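Local coordinates for protein carbohydrate kinase, FGGY (Rhodospirillum rubrum, PDB 3IFR) that probably phosphorylates D-xylulose at the expense of ATP, as a carbohydrate kinase of the FGGY family, at residues Y240-A253 and L431-A445. Sequence-based numbering, arbitrary orientation.
Sequences YGGAADHIASALAA and LANPLGSAVGAAWVA
Ser437 OG lies 3.1 Å from Asp245 O in the first turn of helix 245-252 and 3.3 Å from Ser249 OG. The second link is weak and either hydroxyl could donate; Asp245 O also takes the helical bond from Ser249 N, 3.0 Å away. With OG beside its own backbone N (chi1 -49°), Ser437 comes within range of both oxygens, but its single proton can serve one at a time. One turn on, the helices cross at 77° with axes only 6.9 Å apart, where Gly440 CA meets Ala248 O at 3.1 Å in a CA-H...O contact; a beta carbon on Gly440 would collide with that carbonyl. Ala248 CB rests on Ser437 O and Gly440 CA. Farther along, the Ala252 methyl fits between Asn433 OD1 and Val439 CG1, and Ala253 CB touches both methyls of Leu431. Leu251, its CG anti to the backbone N (chi1 -176°), sends CD2 over Gly440 O toward Trp443 CB. At the other end Tyr240 lays CD1 and CE1 against Ala445, CD1 3.5 Å from its CB, while Val444 O lies over one ring face. A serine in place of Tyr240 would probably leave Ala445 and the Val444 carbonyl without the ring they touch, opening a gap between strand 238-244 and that part of the helix. Strands 238-244 and 428-432 belong to the two different sheets of this actin-like ATPase fold, and helix 437-448 also packs on strands 8-14, 18-25 and 77-84. At this crossing, small residues and one glycine bring the backbones close, and the serine pair adds at most a modest polar tie.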
loop_
_atom_site.group_PDB
_atom_site.type_symbol
_atom_site.label_atom_id
_atom_site.label_comp_id
_atom_site.label_asym_id
_atom_site.label_seq_id
_atom_site.Cartn_x
_atom_site.Cartn_y
_atom_site.Cartn_z
ATOM N N TYR A 240 -19.281 4.752 5.124
ATOM C CA TYR A 240 -19.010 4.170 3.800
ATOM C C TYR A 240 -18.263 2.851 3.889
ATOM O O TYR A 240 -17.864 2.439 4.978
ATOM C CB TYR A 240 -18.239 5.182 2.945
ATOM C CG TYR A 240 -19.185 6.267 2.530
ATOM C CD1 TYR A 240 -19.356 7.413 3.307
ATOM C CD2 TYR A 240 -20.025 6.081 1.426
ATOM C CE1 TYR A 240 -20.275 8.386 2.953
ATOM C CE2 TYR A 240 -20.953 7.027 1.076
ATOM C CZ TYR A 240 -21.079 8.173 1.832
ATOM O OH TYR A 240 -22.015 9.100 1.445
ATOM N N GLY A 241 -18.132 2.173 2.761
ATOM C CA GLY A 241 -17.347 0.970 2.704
ATOM C C GLY A 241 -15.934 1.254 3.191
ATOM O O GLY A 241 -15.394 2.335 2.960
ATOM N N GLY A 242 -15.318 0.296 3.873
ATOM C CA GLY A 242 -13.912 0.452 4.207
ATOM C C GLY A 242 -13.025 0.458 2.970
ATOM O O GLY A 242 -13.349 -0.163 1.942
ATOM N N ALA A 243 -11.905 1.129 3.101
ATOM C CA ALA A 243 -11.035 1.438 2.014
ATOM C C ALA A 243 -9.685 0.853 2.249
ATOM O O ALA A 243 -9.166 0.967 3.285
ATOM C CB ALA A 243 -10.943 2.897 1.873
ATOM N N ALA A 244 -9.126 0.202 1.263
ATOM C CA ALA A 244 -7.775 -0.277 1.370
ATOM C C ALA A 244 -6.719 0.852 1.468
ATOM O O ALA A 244 -6.671 1.659 0.639
ATOM C CB ALA A 244 -7.474 -1.192 0.253
ATOM N N ASP A 245 -5.889 0.870 2.489
ATOM C CA ASP A 245 -4.994 1.988 2.705
ATOM C C ASP A 245 -4.102 2.463 1.574
ATOM O O ASP A 245 -4.059 3.616 1.327
ATOM C CB ASP A 245 -4.234 1.932 4.028
ATOM C CG ASP A 245 -3.191 0.861 4.090
ATOM O OD1 ASP A 245 -3.072 0.017 3.232
ATOM O OD2 ASP A 245 -2.467 0.875 5.022
ATOM N N HIS A 246 -3.394 1.578 0.891
ATOM C CA HIS A 246 -2.541 2.022 -0.169
ATOM C C HIS A 246 -3.292 2.580 -1.380
ATOM O O HIS A 246 -2.835 3.481 -1.986
ATOM C CB HIS A 246 -1.458 0.982 -0.524
ATOM C CG HIS A 246 -1.989 -0.269 -1.127
ATOM N ND1 HIS A 246 -2.816 -1.118 -0.447
ATOM C CD2 HIS A 246 -1.811 -0.819 -2.340
ATOM C CE1 HIS A 246 -3.129 -2.130 -1.215
ATOM N NE2 HIS A 246 -2.530 -1.976 -2.368
ATOM N N ILE A 247 -4.458 2.050 -1.677
ATOM C CA ILE A 247 -5.334 2.562 -2.705
ATOM C C ILE A 247 -5.900 3.960 -2.354
ATOM O O ILE A 247 -5.971 4.829 -3.217
ATOM C CB ILE A 247 -6.509 1.583 -3.029
ATOM C CG1 ILE A 247 -6.001 0.138 -3.086
ATOM C CG2 ILE A 247 -7.159 1.986 -4.375
ATOM C CD1 ILE A 247 -4.915 -0.033 -4.137
ATOM N N ALA A 248 -6.289 4.174 -1.098
ATOM C CA ALA A 248 -6.783 5.483 -0.692
ATOM C C ALA A 248 -5.636 6.472 -0.801
ATOM O O ALA A 248 -5.841 7.625 -1.198
ATOM C CB ALA A 248 -7.349 5.461 0.711
ATOM N N SER A 249 -4.424 6.016 -0.493
ATOM C CA SER A 249 -3.253 6.859 -0.717
ATOM C C SER A 249 -3.095 7.182 -2.197
ATOM O O SER A 249 -2.791 8.317 -2.551
ATOM C CB SER A 249 -1.973 6.228 -0.184
ATOM O OG SER A 249 -1.651 6.791 1.063
ATOM N N ALA A 250 -3.305 6.203 -3.074
ATOM C CA ALA A 250 -3.179 6.501 -4.507
ATOM C C ALA A 250 -4.204 7.582 -4.906
ATOM O O ALA A 250 -3.859 8.598 -5.476
ATOM C CB ALA A 250 -3.330 5.261 -5.347
ATOM N N LEU A 251 -5.459 7.362 -4.579
ATOM C CA LEU A 251 -6.510 8.369 -4.775
ATOM C C LEU A 251 -6.111 9.768 -4.304
ATOM O O LEU A 251 -6.231 10.724 -5.021
ATOM C CB LEU A 251 -7.750 7.940 -3.995
ATOM C CG LEU A 251 -8.927 8.878 -4.211
ATOM C CD1 LEU A 251 -9.220 8.976 -5.707
ATOM C CD2 LEU A 251 -10.148 8.410 -3.397
ATOM N N ALA A 252 -5.637 9.884 -3.082
ATOM C CA ALA A 252 -5.230 11.190 -2.538
ATOM C C ALA A 252 -4.118 11.787 -3.341
ATOM O O ALA A 252 -4.001 13.013 -3.438
ATOM C CB ALA A 252 -4.807 11.062 -1.044
ATOM N N ALA A 253 -3.270 10.950 -3.907
ATOM C CA ALA A 253 -2.216 11.490 -4.756
ATOM C C ALA A 253 -2.754 11.868 -6.144
ATOM O O ALA A 253 -2.016 12.334 -6.996
ATOM C CB ALA A 253 -1.010 10.539 -4.845
ATOM N N LEU A 431 4.557 15.382 -5.522
ATOM C CA LEU A 431 3.541 15.846 -4.587
ATOM C C LEU A 431 3.880 15.374 -3.177
ATOM O O LEU A 431 4.659 14.437 -2.972
ATOM C CB LEU A 431 2.168 15.323 -4.982
ATOM C CG LEU A 431 2.084 13.807 -4.845
ATOM C CD1 LEU A 431 1.153 13.440 -3.705
ATOM C CD2 LEU A 431 1.588 13.179 -6.141
ATOM N N ALA A 432 3.318 16.051 -2.196
ATOM C CA ALA A 432 3.474 15.603 -0.819
ATOM C C ALA A 432 2.110 15.209 -0.290
ATOM O O ALA A 432 1.117 15.917 -0.492
ATOM C CB ALA A 432 4.082 16.702 0.035
ATOM N N ASN A 433 2.043 14.094 0.405
ATOM C CA ASN A 433 0.765 13.620 0.902
ATOM C C ASN A 433 1.026 13.110 2.281
ATOM O O ASN A 433 1.048 11.912 2.491
ATOM C CB ASN A 433 0.319 12.475 0.021
ATOM C CG ASN A 433 -1.100 12.030 0.288
ATOM O OD1 ASN A 433 -1.610 11.176 -0.477
ATOM N ND2 ASN A 433 -1.759 12.579 1.362
ATOM N N PRO A 434 1.274 14.026 3.223
ATOM C CA PRO A 434 1.803 13.644 4.534
ATOM C C PRO A 434 0.730 12.952 5.392
ATOM O O PRO A 434 0.972 11.879 5.945
ATOM C CB PRO A 434 2.211 14.981 5.164
ATOM C CG PRO A 434 1.769 16.049 4.221
ATOM C CD PRO A 434 0.881 15.441 3.178
ATOM N N LEU A 435 -0.449 13.556 5.474
ATOM C CA LEU A 435 -1.531 13.017 6.276
ATOM C C LEU A 435 -1.857 11.618 5.826
ATOM O O LEU A 435 -2.417 10.855 6.596
ATOM C CB LEU A 435 -2.779 13.868 6.116
ATOM C CG LEU A 435 -2.790 15.106 6.998
ATOM C CD1 LEU A 435 -1.433 15.769 6.945
ATOM C CD2 LEU A 435 -3.898 16.079 6.560
ATOM N N GLY A 436 -1.558 11.293 4.566
ATOM C CA GLY A 436 -1.686 9.928 4.074
ATOM C C GLY A 436 -3.018 9.399 3.522
ATOM O O GLY A 436 -3.731 10.070 2.730
ATOM N N SER A 437 -3.320 8.154 3.925
ATOM C CA SER A 437 -4.477 7.402 3.462
ATOM C C SER A 437 -5.786 7.981 3.979
ATOM O O SER A 437 -6.858 7.780 3.368
ATOM C CB SER A 437 -4.382 5.949 3.942
ATOM O OG SER A 437 -3.128 5.352 3.673
ATOM N N ALA A 438 -5.720 8.684 5.105
ATOM C CA ALA A 438 -6.954 9.179 5.729
ATOM C C ALA A 438 -7.637 10.084 4.764
ATOM O O ALA A 438 -8.865 10.120 4.710
ATOM C CB ALA A 438 -6.690 9.916 7.015
ATOM N N VAL A 439 -6.825 10.809 3.993
ATOM C CA VAL A 439 -7.333 11.695 2.949
ATOM C C VAL A 439 -8.077 10.981 1.812
ATOM O O VAL A 439 -9.125 11.467 1.330
ATOM C CB VAL A 439 -6.217 12.551 2.300
ATOM C CG1 VAL A 439 -6.800 13.269 1.098
ATOM C CG2 VAL A 439 -5.601 13.518 3.309
ATOM N N GLY A 440 -7.506 9.868 1.332
ATOM C CA GLY A 440 -8.168 9.061 0.322
ATOM C C GLY A 440 -9.506 8.658 0.917
ATOM O O GLY A 440 -10.525 8.568 0.226
ATOM N N ALA A 441 -9.522 8.416 2.222
ATOM C CA ALA A 441 -10.772 7.979 2.873
ATOM C C ALA A 441 -11.821 9.086 3.055
ATOM O O ALA A 441 -12.985 8.867 2.746
ATOM C CB ALA A 441 -10.504 7.214 4.200
ATOM N N ALA A 442 -11.425 10.270 3.524
ATOM C CA ALA A 442 -12.371 11.383 3.565
ATOM C C ALA A 442 -12.996 11.550 2.177
ATOM O O ALA A 442 -14.190 11.803 2.057
ATOM C CB ALA A 442 -11.699 12.653 3.970
ATOM N N TRP A 443 -12.181 11.394 1.131
ATOM C CA TRP A 443 -12.671 11.651 -0.214
ATOM C C TRP A 443 -13.794 10.716 -0.622
ATOM O O TRP A 443 -14.688 11.093 -1.381
ATOM C CB TRP A 443 -11.541 11.646 -1.258
ATOM C CG TRP A 443 -11.866 12.593 -2.337
ATOM C CD1 TRP A 443 -12.182 12.306 -3.656
ATOM C CD2 TRP A 443 -12.010 14.006 -2.192
ATOM N NE1 TRP A 443 -12.485 13.473 -4.338
ATOM C CE2 TRP A 443 -12.382 14.527 -3.463
ATOM C CE3 TRP A 443 -11.846 14.888 -1.122
ATOM C CZ2 TRP A 443 -12.579 15.883 -3.670
ATOM C CZ3 TRP A 443 -12.046 16.235 -1.333
ATOM C CH2 TRP A 443 -12.400 16.721 -2.604
ATOM N N VAL A 444 -13.762 9.492 -0.137
ATOM C CA VAL A 444 -14.809 8.571 -0.491
ATOM C C VAL A 444 -16.138 9.056 0.042
ATOM O O VAL A 444 -17.191 8.917 -0.605
ATOM C CB VAL A 444 -14.532 7.178 0.031
ATOM C CG1 VAL A 444 -15.746 6.340 -0.104
ATOM C CG2 VAL A 444 -13.344 6.569 -0.691
ATOM N N ALA A 445 -16.103 9.617 1.231
ATOM C CA ALA A 445 -17.325 10.047 1.864
ATOM C C ALA A 445 -17.706 11.391 1.276
ATOM O O ALA A 445 -18.876 11.766 1.272
ATOM C CB ALA A 445 -17.146 10.143 3.367
#